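Local coordinates for dihydroorotase (Saccharomyces cerevisiae S288C, PDB 6L0A), which catalyses the reversible, zinc-dependent interconversion of N-carbamoyl-L-aspartate and dihydroorotate, the third step of de novo pyrimidine biosynthesis, at residues T10-V15 against F253-D258; I177-T182 against A206-A211. One frame throughout, in Å; residues are numbered along the deposited sequence.

How the contacts relate
Both contacts are fully buried in the barrel, their centres about 8 Å apart, and contact 2 lies nested along the chain inside the loop closed by contact 1. Strands 205-209 and 253-255 are neighbours in one parallel sheet, so the two contacts share that wall. They also touch directly, where Glu-179 of contact 2 meets His-14 of contact 1. Contact 1 joins the first barrel strand to a later one through a carboxylate, one nearly straight backbone bond and one weak one, whereas contact 2 is a short parallel strand pair that turns polar at its C-terminal end. Contact 1 gives two ligands, His-14 and Asp-258, to one zinc ion, and contact 2 gives one, His-180, to the other.

Contact 1 of 2, residues T10-V15 against F253-D258; sequences TCDMHV and FFFGSD. With ZN (zinc ion), chain K; LMR ((2S)-2-hydroxybutanedioic acid), chain M.
Asp-12 OD1 is gripped from opposite faces of its carboxylate plane by two backbone N-H groups, Ser-257 N across the contact at 2.6 Å and His-14 N in its own segment, the latter closing an Asx turn. The other oxygen, OD2, offers its syn lone pair to Ser-257 OG at 2.5 Å and also accepts from Gln-280. With CG anti to the backbone N (chi1 175°), the Asp-12 carboxylate reaches across to the loop after strand 253-255, and OD1 comes over one face of the Phe-255 ring.

One residue on, Met-13 N donates an almost straight bond to Phe-255 O, and a water lies 2.8 Å from both Phe-255 O and Cys-11 O. Met-13 CG packs obliquely against Phe-254, 3.9 Å from CE2. Gly-256 CA passes 3.8 Å from His-14 CB, with the two backbones close together here.

At the other end, His-14 and Asp-258 lie side by side and point the same way, with Asp-258 CB over the imidazole face. His-14 NE2 (2.1 Å) and Asp-258 OD1 (2.0 Å) bind the same zinc ion, to which malate O1A also binds, more distantly, at 2.5 Å and which His-16 helps to hold. Glu-179 accepts from His-14 ND1, which, with the zinc on NE2, helps fix the ring's rotation and probably makes it a more electron-rich ligand. Asp-12 thus acts from the second shell, tying together the two chain segments that present His-14 and Asp-258 to the metal.

Contact 2 of 2, residues I177-T182 against A206-A211; sequences ILEHCT and AATLTA. With ZN (zinc ion), chain L.
Backbone bonds set the pairing of Ile-177 and Leu-178 with Ala-206 and Ala-207 as parallel strands: Leu-178 N donates to Ala-206 O at 2.8 Å, and Thr-208 N donates to Leu-178 O. Past the strand end, Cys-181 N donates to Thr-208 O, and a water carries the link onward from Cys-181 O to Thr-210 N.

Side-chain polar bonds centre on Thr-208. Its OG1, set between the backbone N and carbonyl carbon (chi1 54°), faces the other segment, donating to Glu-179 OE1 at 2.7 Å and accepting from His-180 N at 2.9 Å. Glu-179 bends back at chi2 to meet it, and its carboxylate, which also serves His-14, is further held by Asn-135.

Apolar contacts fall on two faces. Ile-177 CG2 touches Thr-208 CG2 on one; on the other, Cys-181 SG rests 3.5 Å from Ala-207 CB, near helix 184-193. Further along, His-180 CB packs on Thr-210 CG2.

His-180 NE2 binds the second zinc ion at 2.1 Å, alongside His-137. Strand 175-178, helix 184-193 and strand 205-209 form a beta-alpha-beta unit of the amidohydrolase TIM barrel, whose metal ligands lie at the C-terminal ends of its strands.

Contact 1 of 2, residues T10-V15 against F253-D258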
ATOM      1  N   THR C  10      33.072  -4.965   5.022  1.00 18.79           N
ATOM      2  CA  THR C  10      31.625  -4.853   5.144  1.00 17.54           C
ATOM      3  C   THR C  10      30.930  -5.986   4.393  1.00 16.46           C
ATOM      4  O   THR C  10      31.403  -6.441   3.348  1.00 14.96           O
ATOM      5  CB  THR C  10      31.166  -3.518   4.570  1.00 15.88           C
ATOM      6  OG1 THR C  10      31.782  -3.336   3.294  1.00 14.67           O
ATOM      7  CG2 THR C  10      31.574  -2.368   5.483  1.00 19.54           C
ATOM      8  N   CYS C  11      29.769  -6.410   4.904  1.00 15.21           N
ATOM      9  CA  CYS C  11      28.998  -7.439   4.219  1.00 12.57           C
ATOM     10  C   CYS C  11      27.535  -7.024   4.083  1.00 12.38           C
ATOM     11  O   CYS C  11      26.935  -6.459   5.003  1.00 16.04           O
ATOM     12  CB  CYS C  11      29.067  -8.787   4.928  1.00 16.96           C
ATOM     13  SG  CYS C  11      28.794  -8.772   6.685  1.00 27.84           S
ATOM     14  N   ASP C  12      26.974  -7.336   2.923  1.00 12.67           N
ATOM     15  CA  ASP C  12      25.540  -7.229   2.660  1.00 11.95           C
ATOM     16  C   ASP C  12      25.067  -8.652   2.398  1.00 10.75           C
ATOM     17  O   ASP C  12      25.367  -9.240   1.352  1.00 11.84           O
ATOM     18  CB  ASP C  12      25.274  -6.298   1.478  1.00 12.59           C
ATOM     19  CG  ASP C  12      23.812  -6.249   1.085  1.00 13.84           C
ATOM     20  OD1 ASP C  12      22.984  -6.941   1.720  1.00 15.48           O
ATOM     21  OD2 ASP C  12      23.504  -5.511   0.132  1.00 17.71           O
ATOM     22  N   MET C  13      24.355  -9.222   3.358  1.00 11.32           N
ATOM     23  CA  MET C  13      24.026 -10.636   3.269  1.00 11.40           C
ATOM     24  C   MET C  13      22.693 -10.897   2.566  1.00 11.74           C
ATOM     25  O   MET C  13      22.060 -11.936   2.810  1.00 13.42           O
ATOM     26  CB  MET C  13      24.063 -11.252   4.666  1.00 11.62           C
ATOM     27  CG  MET C  13      25.506 -11.289   5.252  1.00 15.12           C
ATOM     28  SD  MET C  13      26.780 -11.820   4.068  1.00 15.05           S
ATOM     29  CE  MET C  13      28.108 -12.257   5.212  1.00 17.84           C
ATOM     30  N   HIS C  14      22.275 -10.018   1.649  1.00 13.68           N
ATOM     31  CA  HIS C  14      21.029 -10.250   0.905  1.00 10.78           C
ATOM     32  C   HIS C  14      21.012  -9.339  -0.331  1.00 11.37           C
ATOM     33  O   HIS C  14      20.488  -8.229  -0.273  1.00 14.86           O
ATOM     34  CB  HIS C  14      19.824  -9.994   1.794  1.00 11.61           C
ATOM     35  CG  HIS C  14      18.550 -10.578   1.265  1.00 12.80           C
ATOM     36  ND1 HIS C  14      17.678 -11.297   2.054  1.00 17.84           N
ATOM     37  CD2 HIS C  14      18.004 -10.557   0.024  1.00 15.08           C
ATOM     38  CE1 HIS C  14      16.647 -11.687   1.324  1.00 15.95           C
ATOM     39  NE2 HIS C  14      16.817 -11.247   0.090  1.00 15.79           N
ATOM     40  N   VAL C  15      21.556  -9.836  -1.446  1.00 10.37           N
ATOM     41  CA  VAL C  15      21.793  -9.024  -2.644  1.00 11.74           C
ATOM     42  C   VAL C  15      21.136  -9.678  -3.851  1.00 10.76           C
ATOM     43  O   VAL C  15      21.274 -10.889  -4.056  1.00 12.17           O
ATOM     44  CB  VAL C  15      23.304  -8.828  -2.905  1.00 11.50           C
ATOM     45  CG1 VAL C  15      23.542  -8.192  -4.268  1.00 14.64           C
ATOM     46  CG2 VAL C  15      23.924  -7.960  -1.816  1.00 11.50           C
ATOM     47  N   PHE C 253      21.217  -9.637  14.805  1.00 21.29           N
ATOM     48  CA  PHE C 253      20.695  -8.735  13.780  1.00 18.58           C
ATOM     49  C   PHE C 253      21.874  -8.208  12.975  1.00 19.50           C
ATOM     50  O   PHE C 253      22.855  -7.735  13.558  1.00 20.54           O
ATOM     51  CB  PHE C 253      19.909  -7.556  14.388  1.00 17.08           C
ATOM     52  CG  PHE C 253      18.718  -7.964  15.215  1.00 17.47           C
ATOM     53  CD1 PHE C 253      17.637  -8.602  14.634  1.00 19.16           C
ATOM     54  CD2 PHE C 253      18.672  -7.684  16.577  1.00 21.10           C
ATOM     55  CE1 PHE C 253      16.542  -8.980  15.396  1.00 18.47           C
ATOM     56  CE2 PHE C 253      17.572  -8.050  17.338  1.00 21.32           C
ATOM     57  CZ  PHE C 253      16.510  -8.697  16.747  1.00 21.04           C
ATOM     58  N   PHE C 254      21.802  -8.302  11.648  1.00 16.28           N
ATOM     59  CA  PHE C 254      22.835  -7.687  10.827  1.00 16.18           C
ATOM     60  C   PHE C 254      22.252  -7.319   9.471  1.00 14.33           C
ATOM     61  O   PHE C 254      21.093  -7.609   9.171  1.00 12.84           O
ATOM     62  CB  PHE C 254      24.090  -8.581  10.700  1.00 18.80           C
ATOM     63  CG  PHE C 254      23.822 -10.012  10.303  1.00 16.08           C
ATOM     64  CD1 PHE C 254      23.730 -11.006  11.263  1.00 16.45           C
ATOM     65  CD2 PHE C 254      23.728 -10.371   8.962  1.00 16.28           C
ATOM     66  CE1 PHE C 254      23.522 -12.335  10.901  1.00 17.09           C
ATOM     67  CE2 PHE C 254      23.519 -11.696   8.595  1.00 16.56           C
ATOM     68  CZ  PHE C 254      23.416 -12.676   9.568  1.00 18.62           C
ATOM     69  N   PHE C 255      23.074  -6.649   8.665  1.00 13.53           N
ATOM     70  CA  PHE C 255      22.618  -5.971   7.458  1.00 14.95           C
ATOM     71  C   PHE C 255      22.431  -6.944   6.306  1.00 16.66           C
ATOM     72  O   PHE C 255      23.353  -7.685   5.951  1.00 15.16           O
ATOM     73  CB  PHE C 255      23.633  -4.904   7.052  1.00 12.05           C
ATOM     74  CG  PHE C 255      23.287  -4.157   5.794  1.00 14.39           C
ATOM     75  CD1 PHE C 255      22.049  -3.557   5.641  1.00 14.55           C
ATOM     76  CD2 PHE C 255      24.231  -4.021   4.777  1.00 13.33           C
ATOM     77  CE1 PHE C 255      21.755  -2.844   4.488  1.00 12.40           C
ATOM     78  CE2 PHE C 255      23.946  -3.304   3.627  1.00 15.75           C
ATOM     79  CZ  PHE C 255      22.700  -2.710   3.487  1.00 14.47           C
ATOM     80  N   GLY C 256      21.243  -6.917   5.706  1.00 11.93           N
ATOM     81  CA  GLY C 256      21.030  -7.526   4.402  1.00 12.51           C
ATOM     82  C   GLY C 256      20.148  -6.576   3.625  1.00 12.78           C
ATOM     83  O   GLY C 256      19.016  -6.325   4.044  1.00 13.48           O
ATOM     84  N   SER C 257      20.646  -6.008   2.530  1.00 11.05           N
ATOM     85  CA  SER C 257      19.928  -4.895   1.914  1.00 14.52           C
ATOM     86  C   SER C 257      18.626  -5.340   1.269  1.00 13.97           C
ATOM     87  O   SER C 257      17.661  -4.566   1.213  1.00 11.71           O
ATOM     88  CB  SER C 257      20.806  -4.216   0.863  1.00 12.38           C
ATOM     89  OG  SER C 257      21.052  -5.076  -0.234  1.00 14.23           O
ATOM     90  N   ASP C 258      18.589  -6.564   0.755  1.00 11.42           N
ATOM     91  CA  ASP C 258      17.566  -6.964  -0.208  1.00 11.70           C
ATOM     92  C   ASP C 258      17.445  -5.923  -1.314  1.00 14.21           C
ATOM     93  O   ASP C 258      16.349  -5.597  -1.769  1.00 12.28           O
ATOM     94  CB  ASP C 258      16.209  -7.199   0.465  1.00 14.73           C
ATOM     95  CG  ASP C 258      15.253  -7.963  -0.432  1.00 18.77           C
ATOM     96  OD1 ASP C 258      15.749  -8.590  -1.389  1.00 15.19           O
ATOM     97  OD2 ASP C 258      14.016  -7.906  -0.224  1.00 18.98           O
TER
HETATM   98 ZN    ZN K 401      15.586 -10.630  -1.563  1.00 50.54          ZN
HETATM   99  C1  LMR M 403      12.093  -9.918  -2.448  1.00 29.84           C
HETATM  100  O1A LMR M 403      13.119 -10.028  -1.724  1.00 25.15           O
HETATM  101  O1B LMR M 403      11.000 -10.211  -1.920  1.00 19.55           O
HETATM  102  C2  LMR M 403      12.142  -9.457  -3.923  1.00 23.39           C
HETATM  103  O2  LMR M 403      11.456  -8.256  -4.217  1.00 22.49           O
HETATM  104  C3  LMR M 403      13.537  -9.093  -4.307  1.00 30.64           C
HETATM  105  C4  LMR M 403      13.449  -9.269  -5.805  1.00 17.56           C
HETATM  106  O4A LMR M 403      12.746  -8.500  -6.548  1.00 14.00           O
HETATM  107  O4B LMR M 403      14.104 -10.233  -6.222  1.00 17.06           O
HETATM  108  O   HOH W   1      25.840  -7.820   7.231  1.00 20.13           O

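Contact 2 of 2, residues I177-T182 against A206-A211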
ATOM      1  N   ILE C 177      18.160 -17.921   8.996  1.00 12.27           N
ATOM      2  CA  ILE C 177      17.996 -16.477   9.015  1.00 12.16           C
ATOM      3  C   ILE C 177      16.575 -16.133   8.611  1.00 10.98           C
ATOM      4  O   ILE C 177      16.103 -16.551   7.548  1.00 11.88           O
ATOM      5  CB  ILE C 177      18.993 -15.759   8.089  1.00 14.93           C
ATOM      6  CG1 ILE C 177      20.433 -16.078   8.491  1.00 15.52           C
ATOM      7  CG2 ILE C 177      18.749 -14.243   8.153  1.00 13.91           C
ATOM      8  CD1 ILE C 177      21.466 -15.438   7.589  1.00 16.23           C
ATOM      9  N   LEU C 178      15.905 -15.359   9.451  1.00 12.04           N
ATOM     10  CA  LEU C 178      14.664 -14.705   9.052  1.00 14.86           C
ATOM     11  C   LEU C 178      15.065 -13.439   8.303  1.00 11.78           C
ATOM     12  O   LEU C 178      15.428 -12.433   8.912  1.00 14.44           O
ATOM     13  CB  LEU C 178      13.801 -14.406  10.273  1.00 12.85           C
ATOM     14  CG  LEU C 178      12.389 -13.868   9.998  1.00 20.15           C
ATOM     15  CD1 LEU C 178      11.561 -14.804   9.118  1.00 17.35           C
ATOM     16  CD2 LEU C 178      11.665 -13.579  11.305  1.00 16.16           C
ATOM     17  N   GLU C 179      15.038 -13.505   6.973  1.00 10.51           N
ATOM     18  CA  GLU C 179      15.520 -12.406   6.154  1.00 12.90           C
ATOM     19  C   GLU C 179      14.588 -11.199   6.258  1.00 13.35           C
ATOM     20  O   GLU C 179      13.391 -11.331   6.513  1.00 12.98           O
ATOM     21  CB  GLU C 179      15.637 -12.845   4.690  1.00 13.86           C
ATOM     22  CG  GLU C 179      16.648 -13.976   4.448  1.00 13.86           C
ATOM     23  CD  GLU C 179      18.085 -13.519   4.634  1.00 15.42           C
ATOM     24  OE1 GLU C 179      18.324 -12.299   4.551  1.00 16.14           O
ATOM     25  OE2 GLU C 179      18.985 -14.371   4.854  1.00 14.76           O
ATOM     26  N   HIS C 180      15.163 -10.016   6.037  1.00 11.89           N
ATOM     27  CA  HIS C 180      14.458  -8.731   6.018  1.00 14.53           C
ATOM     28  C   HIS C 180      13.225  -8.665   6.912  1.00 15.09           C
ATOM     29  O   HIS C 180      12.093  -8.562   6.411  1.00 14.66           O
ATOM     30  CB  HIS C 180      14.087  -8.348   4.570  1.00 14.42           C
ATOM     31  CG  HIS C 180      13.547  -9.470   3.730  1.00 16.74           C
ATOM     32  ND1 HIS C 180      12.512 -10.286   4.136  1.00 15.66           N
ATOM     33  CD2 HIS C 180      13.882  -9.882   2.483  1.00 21.14           C
ATOM     34  CE1 HIS C 180      12.250 -11.167   3.185  1.00 15.81           C
ATOM     35  NE2 HIS C 180      13.067 -10.944   2.170  1.00 17.41           N
ATOM     36  N   CYS C 181      13.433  -8.706   8.232  1.00 11.64           N
ATOM     37  CA  CYS C 181      12.320  -8.576   9.170  1.00 13.98           C
ATOM     38  C   CYS C 181      11.655  -7.221   9.025  1.00 13.34           C
ATOM     39  O   CYS C 181      12.326  -6.195   8.832  1.00 12.83           O
ATOM     40  CB  CYS C 181      12.782  -8.747  10.616  1.00 16.91           C
ATOM     41  SG  CYS C 181      13.165 -10.438  11.060  1.00 30.16           S
ATOM     42  N   THR C 182      10.328  -7.206   9.171  1.00 11.33           N
ATOM     43  CA  THR C 182       9.601  -5.957   9.033  1.00 10.57           C
ATOM     44  C   THR C 182       8.654  -5.646  10.176  1.00 12.33           C
ATOM     45  O   THR C 182       8.058  -4.571  10.164  1.00 13.50           O
ATOM     46  CB  THR C 182       8.798  -5.954   7.728  1.00 11.72           C
ATOM     47  OG1 THR C 182       7.901  -7.074   7.737  1.00 11.47           O
ATOM     48  CG2 THR C 182       9.727  -6.036   6.546  1.00 10.43           C
ATOM     49  N   ALA C 206      19.286 -15.959  13.181  1.00 16.46           N
ATOM     50  CA  ALA C 206      19.510 -14.533  13.047  1.00 16.32           C
ATOM     51  C   ALA C 206      18.421 -13.940  12.164  1.00 14.14           C
ATOM     52  O   ALA C 206      17.576 -14.651  11.621  1.00 13.24           O
ATOM     53  CB  ALA C 206      20.896 -14.241  12.473  1.00 16.65           C
ATOM     54  N   ALA C 207      18.451 -12.620  12.050  1.00 14.35           N
ATOM     55  CA  ALA C 207      17.539 -11.884  11.191  1.00 17.23           C
ATOM     56  C   ALA C 207      18.342 -10.802  10.498  1.00 17.54           C
ATOM     57  O   ALA C 207      19.228 -10.196  11.109  1.00 15.53           O
ATOM     58  CB  ALA C 207      16.389 -11.262  11.987  1.00 19.99           C
ATOM     59  N   THR C 208      18.068 -10.584   9.220  1.00 14.38           N
ATOM     60  CA  THR C 208      18.683  -9.457   8.540  1.00 14.92           C
ATOM     61  C   THR C 208      17.702  -8.289   8.509  1.00 14.89           C
ATOM     62  O   THR C 208      16.484  -8.473   8.554  1.00 11.45           O
ATOM     63  CB  THR C 208      19.132  -9.821   7.125  1.00 15.53           C
ATOM     64  OG1 THR C 208      18.029 -10.369   6.384  1.00 14.46           O
ATOM     65  CG2 THR C 208      20.314 -10.828   7.162  1.00 16.14           C
ATOM     66  N   LEU C 209      18.250  -7.078   8.487  1.00 13.00           N
ATOM     67  CA  LEU C 209      17.454  -5.866   8.356  1.00 12.37           C
ATOM     68  C   LEU C 209      17.950  -5.093   7.149  1.00 11.48           C
ATOM     69  O   LEU C 209      19.158  -4.980   6.929  1.00 13.00           O
ATOM     70  CB  LEU C 209      17.536  -5.007   9.621  1.00 11.89           C
ATOM     71  CG  LEU C 209      17.026  -5.717  10.885  1.00 16.91           C
ATOM     72  CD1 LEU C 209      17.408  -4.916  12.126  1.00 15.94           C
ATOM     73  CD2 LEU C 209      15.511  -5.929  10.824  1.00 14.62           C
ATOM     74  N   THR C 210      17.014  -4.594   6.347  1.00 11.14           N
ATOM     75  CA  THR C 210      17.344  -3.851   5.149  1.00  8.51           C
ATOM     76  C   THR C 210      17.598  -2.393   5.493  1.00 11.03           C
ATOM     77  O   THR C 210      17.314  -1.931   6.599  1.00 15.74           O
ATOM     78  CB  THR C 210      16.209  -3.903   4.136  1.00 11.31           C
ATOM     79  OG1 THR C 210      15.105  -3.147   4.658  1.00 10.89           O
ATOM     80  CG2 THR C 210      15.777  -5.343   3.871  1.00 10.53           C
ATOM     81  N   ALA C 211      18.117  -1.666   4.513  1.00 13.72           N
ATOM     82  CA  ALA C 211      18.194  -0.216   4.649  1.00 16.82           C
ATOM     83  C   ALA C 211      16.805   0.405   4.607  1.00 14.91           C
ATOM     84  O   ALA C 211      16.469   1.258   5.435  1.00 13.71           O
ATOM     85  CB  ALA C 211      19.077   0.370   3.550  1.00 15.20           C
TER
HETATM   86 ZN    ZN L 402      12.421 -11.224   0.151  1.00 39.90          ZN
HETATM   87  O   HOH W   2      14.265  -5.456   6.950  1.00 10.78           O